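Local coordinates for protein c-di-GMP synthase (Capnocytophaga granulosa, PDB 6WT9) that makes the second messenger c-di-GMP from two GTP molecules as part of a CBASS defence against bacteriophage, at residues 60-63 / 64-68; 146-149 / 150-153. One frame throughout, in Å; residues are numbered along the deposited sequence.

Contact 1 (60-63 / 64-68); sequences SREA and GEKVK
The carboxylate of Glu62 meets Lys66 at its OE2 corner. The lysine carbon comes in close to the carboxylate plane and over neither face, and Met183 also touches the Glu62 side chain. The touch is to carbon: OE2 of Glu62 lies 3.7 Å from Lys66 CE. Lys66 NZ stays 4.3 Å from Glu62 OE2, which is too far for a salt bridge; the opposite charges probably attract, but without pairing. The two side chains run side by side, one turn apart. Glu62 is extended. Lys66 has CG beside its own backbone N (chi1 -69°), which leans the chain back along Glu62, and CG of Lys66 rests 3.6 Å from Glu62 O. The guanidinium of Arg61 has a similar loose relation to Glu65. Arg61 NH1 is 4.6 Å from Glu65 OE2, and the two groups do not touch.

These pairs lie on helix 54-71 of the nucleotidyltransferase domain, which packs against the mixed sheet. Ala63 and Val67 lie on its buried side, with Ser60 and Gly64. Ala63 touches Arg185 and Val187 of strand 185-194, Val67 touches Ile189, and Val67 also reaches Ile178. Val67 CG2 lies beside the backbone N and presses on Ala63 O at 3.3 Å. Val67 N is 3.2 Å from Ala63 O, with an N-H...O angle of 161°. Lys66 N bonds to Glu62 O at 3.0 Å, and Glu65 N bonds to Arg61 O with a more bent geometry. Gly64 N reaches Ser60 O only weakly, at 3.4 Å. Ser60 OG is hydrogen-bonded to Ser96 O, which ties this turn to a neighbouring loop.

Contact 2 (146-149 / 150-153); sequences ATND and LKNN
Leu150 packs back on Ala146, with Leu150 CG 3.3 Å from Ala146 O. This is the tight part of the contact. CG stands beside the backbone N of Leu150 (chi1 -61°), which directs the branch to that carbonyl. Leu150 is buried and also meets Ser104, Ile191, Asn193 and Tyr215 of the sheet. Its own N-H makes only a weak bond to Ala146 O. The next bond is shorter, with Lys151 N 2.8 Å from Thr147 O, and the i to i+4 bonds continue from there.

The open side is looser. Asn148 and Lys151, both exposed, lie alongside each other, and the nearest approach of their side chains is 4.0 Å, from Asn148 OD1 to Lys151 CD. A third region borders strand 98-104. There Asp149 and the buried Asn153 cross at a slant, their flat groups 70° apart, and Asp149 OD2 is 3.9 Å from Asn153 ND2. Water spans this gap. Water 1 accepts from Asn153 ND2 and lies 2.8 Å from Asp149 OD2. Water 2 bonds Asp149 OD1 at 2.7 Å and also reaches Asn153 OD1 and the ND2 of Asn152. Asp149 OD2 has a further hydrogen bond to Ser104 OG of that strand. The carboxylate is therefore held at both oxygens by neutral partners, and the nearby start of the helix would probably favour its negative charge.

Both contacts are short helical segments of about two turns in the same domain, held by i to i+4 bonds, and both are partly buried. Contact 1 lies in the middle of its helix, about 17 Å from the chain centre. Contact 2 lies at the start of its helix, about 28 Å out, just after an unmodelled stretch. Their centres are 23 Å apart and they do not touch. Both helices rest on strand 185-194, so the sheet connects them. Contact 1 presents Ala63 and Val67 to the sheet; contact 2 brings Leu150 and also polar Asp149 and Asn153. Contact 1 sets opposite charges near each other without pairing them, whereas contact 2 joins a carboxylate to neutral amides through ordered water.

Contact 1 (60-63 / 64-68)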
ATOM      1  N   SER A  60      -4.754   7.397 -11.348  1.00 21.23           N
ATOM      2  CA  SER A  60      -5.352   7.112 -10.050  1.00 23.39           C
ATOM      3  C   SER A  60      -5.327   8.346  -9.159  1.00 22.46           C
ATOM      4  O   SER A  60      -6.297   8.623  -8.444  1.00 24.13           O
ATOM      5  CB  SER A  60      -4.625   5.947  -9.379  1.00 29.08           C
ATOM      6  OG  SER A  60      -4.743   4.763 -10.149  1.00 33.44           O
ATOM      7  N   ARG A  61      -4.227   9.101  -9.192  1.00 16.85           N
ATOM      8  CA  ARG A  61      -4.168  10.350  -8.443  1.00 21.28           C
ATOM      9  C   ARG A  61      -5.093  11.401  -9.044  1.00 26.11           C
ATOM     10  O   ARG A  61      -5.622  12.249  -8.317  1.00 27.76           O
ATOM     11  CB  ARG A  61      -2.731  10.867  -8.398  1.00 31.32           C
ATOM     12  CG  ARG A  61      -2.351  11.521  -7.080  1.00 48.79           C
ATOM     13  CD  ARG A  61      -0.939  12.087  -7.113  1.00 55.57           C
ATOM     14  NE  ARG A  61      -0.523  12.582  -5.803  1.00 57.11           N
ATOM     15  CZ  ARG A  61      -0.886  13.758  -5.296  1.00 56.45           C
ATOM     16  NH1 ARG A  61      -1.679  14.566  -5.986  1.00 54.83           N
ATOM     17  NH2 ARG A  61      -0.458  14.124  -4.095  1.00 55.76           N
ATOM     18  N   GLU A  62      -5.305  11.353 -10.362  1.00 23.70           N
ATOM     19  CA  GLU A  62      -6.191  12.311 -11.014  1.00 25.47           C
ATOM     20  C   GLU A  62      -7.649  12.055 -10.651  1.00 24.28           C
ATOM     21  O   GLU A  62      -8.433  13.001 -10.501  1.00 19.51           O
ATOM     22  CB  GLU A  62      -5.990  12.254 -12.528  1.00 28.96           C
ATOM     23  CG  GLU A  62      -6.946  13.123 -13.327  1.00 36.98           C
ATOM     24  CD  GLU A  62      -6.695  13.041 -14.821  1.00 45.03           C
ATOM     25  OE1 GLU A  62      -5.588  12.616 -15.217  1.00 47.85           O
ATOM     26  OE2 GLU A  62      -7.605  13.398 -15.598  1.00 48.57           O
ATOM     27  N   ALA A  63      -8.034  10.783 -10.505  1.00 22.13           N
ATOM     28  CA  ALA A  63      -9.402  10.466 -10.109  1.00 16.65           C
ATOM     29  C   ALA A  63      -9.702  10.986  -8.708  1.00 19.93           C
ATOM     30  O   ALA A  63     -10.801  11.487  -8.444  1.00 23.07           O
ATOM     31  CB  ALA A  63      -9.639   8.958 -10.188  1.00 10.60           C
ATOM     32  N   GLY A  64      -8.735  10.873  -7.795  1.00 20.12           N
ATOM     33  CA  GLY A  64      -8.904  11.470  -6.482  1.00 21.60           C
ATOM     34  C   GLY A  64      -8.966  12.982  -6.532  1.00 24.99           C
ATOM     35  O   GLY A  64      -9.621  13.608  -5.694  1.00 23.55           O
ATOM     36  N   GLU A  65      -8.296  13.588  -7.516  1.00 25.26           N
ATOM     37  CA  GLU A  65      -8.317  15.040  -7.645  1.00 25.65           C
ATOM     38  C   GLU A  65      -9.686  15.531  -8.100  1.00 22.20           C
ATOM     39  O   GLU A  65     -10.152  16.587  -7.657  1.00 24.98           O
ATOM     40  CB  GLU A  65      -7.227  15.489  -8.619  1.00 33.73           C
ATOM     41  CG  GLU A  65      -6.928  16.976  -8.589  1.00 43.10           C
ATOM     42  CD  GLU A  65      -6.552  17.464  -7.205  1.00 53.05           C
ATOM     43  OE1 GLU A  65      -7.370  18.176  -6.585  1.00 57.64           O
ATOM     44  OE2 GLU A  65      -5.446  17.127  -6.733  1.00 52.76           O
ATOM     45  N   LYS A  66     -10.347  14.776  -8.980  1.00 19.40           N
ATOM     46  CA  LYS A  66     -11.690  15.151  -9.409  1.00 21.45           C
ATOM     47  C   LYS A  66     -12.692  15.015  -8.270  1.00 19.62           C
ATOM     48  O   LYS A  66     -13.615  15.828  -8.150  1.00 22.03           O
ATOM     49  CB  LYS A  66     -12.117  14.302 -10.606  1.00 22.93           C
ATOM     50  CG  LYS A  66     -11.353  14.603 -11.888  1.00 28.43           C
ATOM     51  CD  LYS A  66     -11.803  13.686 -13.017  1.00 35.86           C
ATOM     52  CE  LYS A  66     -11.049  13.970 -14.304  1.00 38.19           C
ATOM     53  NZ  LYS A  66     -11.313  15.349 -14.802  1.00 44.84           N
ATOM     54  N   VAL A  67     -12.533  13.990  -7.429  1.00 14.46           N
ATOM     55  CA  VAL A  67     -13.382  13.868  -6.246  1.00 15.52           C
ATOM     56  C   VAL A  67     -13.190  15.073  -5.335  1.00 17.06           C
ATOM     57  O   VAL A  67     -14.156  15.618  -4.787  1.00 17.90           O
ATOM     58  CB  VAL A  67     -13.088  12.548  -5.509  1.00 17.50           C
ATOM     59  CG1 VAL A  67     -13.894  12.460  -4.224  1.00 17.79           C
ATOM     60  CG2 VAL A  67     -13.389  11.364  -6.408  1.00 19.79           C
ATOM     61  N   LYS A  68     -11.941  15.519  -5.178  1.00 15.40           N
ATOM     62  CA  LYS A  68     -11.658  16.685  -4.348  1.00 17.17           C
ATOM     63  C   LYS A  68     -12.378  17.927  -4.863  1.00 19.53           C
ATOM     64  O   LYS A  68     -12.955  18.688  -4.077  1.00 16.35           O
ATOM     65  CB  LYS A  68     -10.148  16.917  -4.290  1.00 22.33           C
ATOM     66  CG  LYS A  68      -9.716  18.141  -3.505  1.00 29.52           C
ATOM     67  CD  LYS A  68      -8.199  18.248  -3.473  1.00 40.30           C
ATOM     68  CE  LYS A  68      -7.740  19.540  -2.816  1.00 49.94           C
ATOM     69  NZ  LYS A  68      -6.253  19.647  -2.788  1.00 57.70           N
TER

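Contact 2 (146-149 / 150-153)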
ATOM      1  N   ALA A 146     -17.274  18.546  17.672  1.00 54.20           N
ATOM      2  CA  ALA A 146     -16.295  17.806  16.888  1.00 56.46           C
ATOM      3  C   ALA A 146     -16.943  16.707  16.053  1.00 58.55           C
ATOM      4  O   ALA A 146     -16.671  16.582  14.861  1.00 57.17           O
ATOM      5  CB  ALA A 146     -15.236  17.212  17.798  1.00 54.98           C
ATOM      6  N   THR A 147     -17.806  15.908  16.684  1.00 60.79           N
ATOM      7  CA  THR A 147     -18.427  14.788  15.981  1.00 58.75           C
ATOM      8  C   THR A 147     -19.554  15.256  15.067  1.00 48.51           C
ATOM      9  O   THR A 147     -19.761  14.688  13.987  1.00 48.81           O
ATOM     10  CB  THR A 147     -18.937  13.754  16.986  1.00 61.21           C
ATOM     11  OG1 THR A 147     -19.752  14.401  17.971  1.00 64.43           O
ATOM     12  CG2 THR A 147     -17.770  13.084  17.674  1.00 61.37           C
ATOM     13  N   ASN A 148     -20.302  16.280  15.487  1.00 41.69           N
ATOM     14  CA  ASN A 148     -21.354  16.826  14.634  1.00 38.53           C
ATOM     15  C   ASN A 148     -20.783  17.465  13.374  1.00 26.61           C
ATOM     16  O   ASN A 148     -21.397  17.379  12.302  1.00 20.80           O
ATOM     17  CB  ASN A 148     -22.191  17.838  15.415  1.00 38.76           C
ATOM     18  CG  ASN A 148     -23.521  17.264  15.862  1.00 48.74           C
ATOM     19  OD1 ASN A 148     -24.105  16.435  15.168  1.00 57.11           O
ATOM     20  ND2 ASN A 148     -24.004  17.696  17.024  1.00 50.39           N
ATOM     21  N   ASP A 149     -19.618  18.109  13.479  1.00 18.03           N
ATOM     22  CA  ASP A 149     -18.966  18.647  12.291  1.00 25.56           C
ATOM     23  C   ASP A 149     -18.560  17.533  11.333  1.00 29.20           C
ATOM     24  O   ASP A 149     -18.646  17.696  10.110  1.00 28.38           O
ATOM     25  CB  ASP A 149     -17.751  19.484  12.693  1.00 32.72           C
ATOM     26  CG  ASP A 149     -17.168  20.260  11.526  1.00 45.80           C
ATOM     27  OD1 ASP A 149     -17.892  21.095  10.942  1.00 52.08           O
ATOM     28  OD2 ASP A 149     -15.985  20.041  11.192  1.00 48.60           O
ATOM     29  N   LEU A 150     -18.120  16.392  11.869  1.00 24.12           N
ATOM     30  CA  LEU A 150     -17.754  15.260  11.022  1.00 20.08           C
ATOM     31  C   LEU A 150     -18.987  14.570  10.448  1.00 19.03           C
ATOM     32  O   LEU A 150     -18.964  14.098   9.306  1.00 18.49           O
ATOM     33  CB  LEU A 150     -16.908  14.261  11.813  1.00 18.00           C
ATOM     34  CG  LEU A 150     -15.578  14.793  12.350  1.00 21.53           C
ATOM     35  CD1 LEU A 150     -14.730  13.662  12.896  1.00 26.26           C
ATOM     36  CD2 LEU A 150     -14.829  15.548  11.270  1.00 22.90           C
ATOM     37  N   LYS A 151     -20.064  14.494  11.232  1.00 19.13           N
ATOM     38  CA  LYS A 151     -21.312  13.934  10.726  1.00 20.29           C
ATOM     39  C   LYS A 151     -21.860  14.763   9.570  1.00 21.13           C
ATOM     40  O   LYS A 151     -22.368  14.214   8.585  1.00 22.08           O
ATOM     41  CB  LYS A 151     -22.333  13.843  11.861  1.00 19.61           C
ATOM     42  CG  LYS A 151     -23.712  13.364  11.448  1.00 25.16           C
ATOM     43  CD  LYS A 151     -24.655  13.368  12.642  1.00 28.36           C
ATOM     44  CE  LYS A 151     -26.081  13.064  12.228  1.00 31.67           C
ATOM     45  NZ  LYS A 151     -26.979  12.924  13.407  1.00 30.20           N
ATOM     46  N   ASN A 152     -21.754  16.091   9.671  1.00 14.50           N
ATOM     47  CA  ASN A 152     -22.219  16.963   8.595  1.00 16.94           C
ATOM     48  C   ASN A 152     -21.403  16.751   7.325  1.00 15.25           C
ATOM     49  O   ASN A 152     -21.962  16.625   6.228  1.00 18.85           O
ATOM     50  CB  ASN A 152     -22.157  18.424   9.049  1.00 22.06           C
ATOM     51  CG  ASN A 152     -22.492  19.399   7.935  1.00 29.62           C
ATOM     52  OD1 ASN A 152     -23.619  19.430   7.440  1.00 31.44           O
ATOM     53  ND2 ASN A 152     -21.516  20.213   7.546  1.00 27.71           N
ATOM     54  N   ASN A 153     -20.074  16.707   7.454  1.00 12.04           N
ATOM     55  CA  ASN A 153     -19.221  16.481   6.290  1.00 15.64           C
ATOM     56  C   ASN A 153     -19.488  15.125   5.652  1.00 14.50           C
ATOM     57  O   ASN A 153     -19.398  14.992   4.426  1.00 10.20           O
ATOM     58  CB  ASN A 153     -17.748  16.599   6.682  1.00 16.19           C
ATOM     59  CG  ASN A 153     -17.332  18.030   6.954  1.00 17.05           C
ATOM     60  OD1 ASN A 153     -17.975  18.973   6.489  1.00 15.54           O
ATOM     61  ND2 ASN A 153     -16.251  18.202   7.707  1.00 14.63           N
TER
HETATM   62  O   HOH W   1     -15.526  20.733   8.503  1.00 15.43           O
HETATM   63  O   HOH W   2     -19.214  20.265   8.732  1.00 19.14           O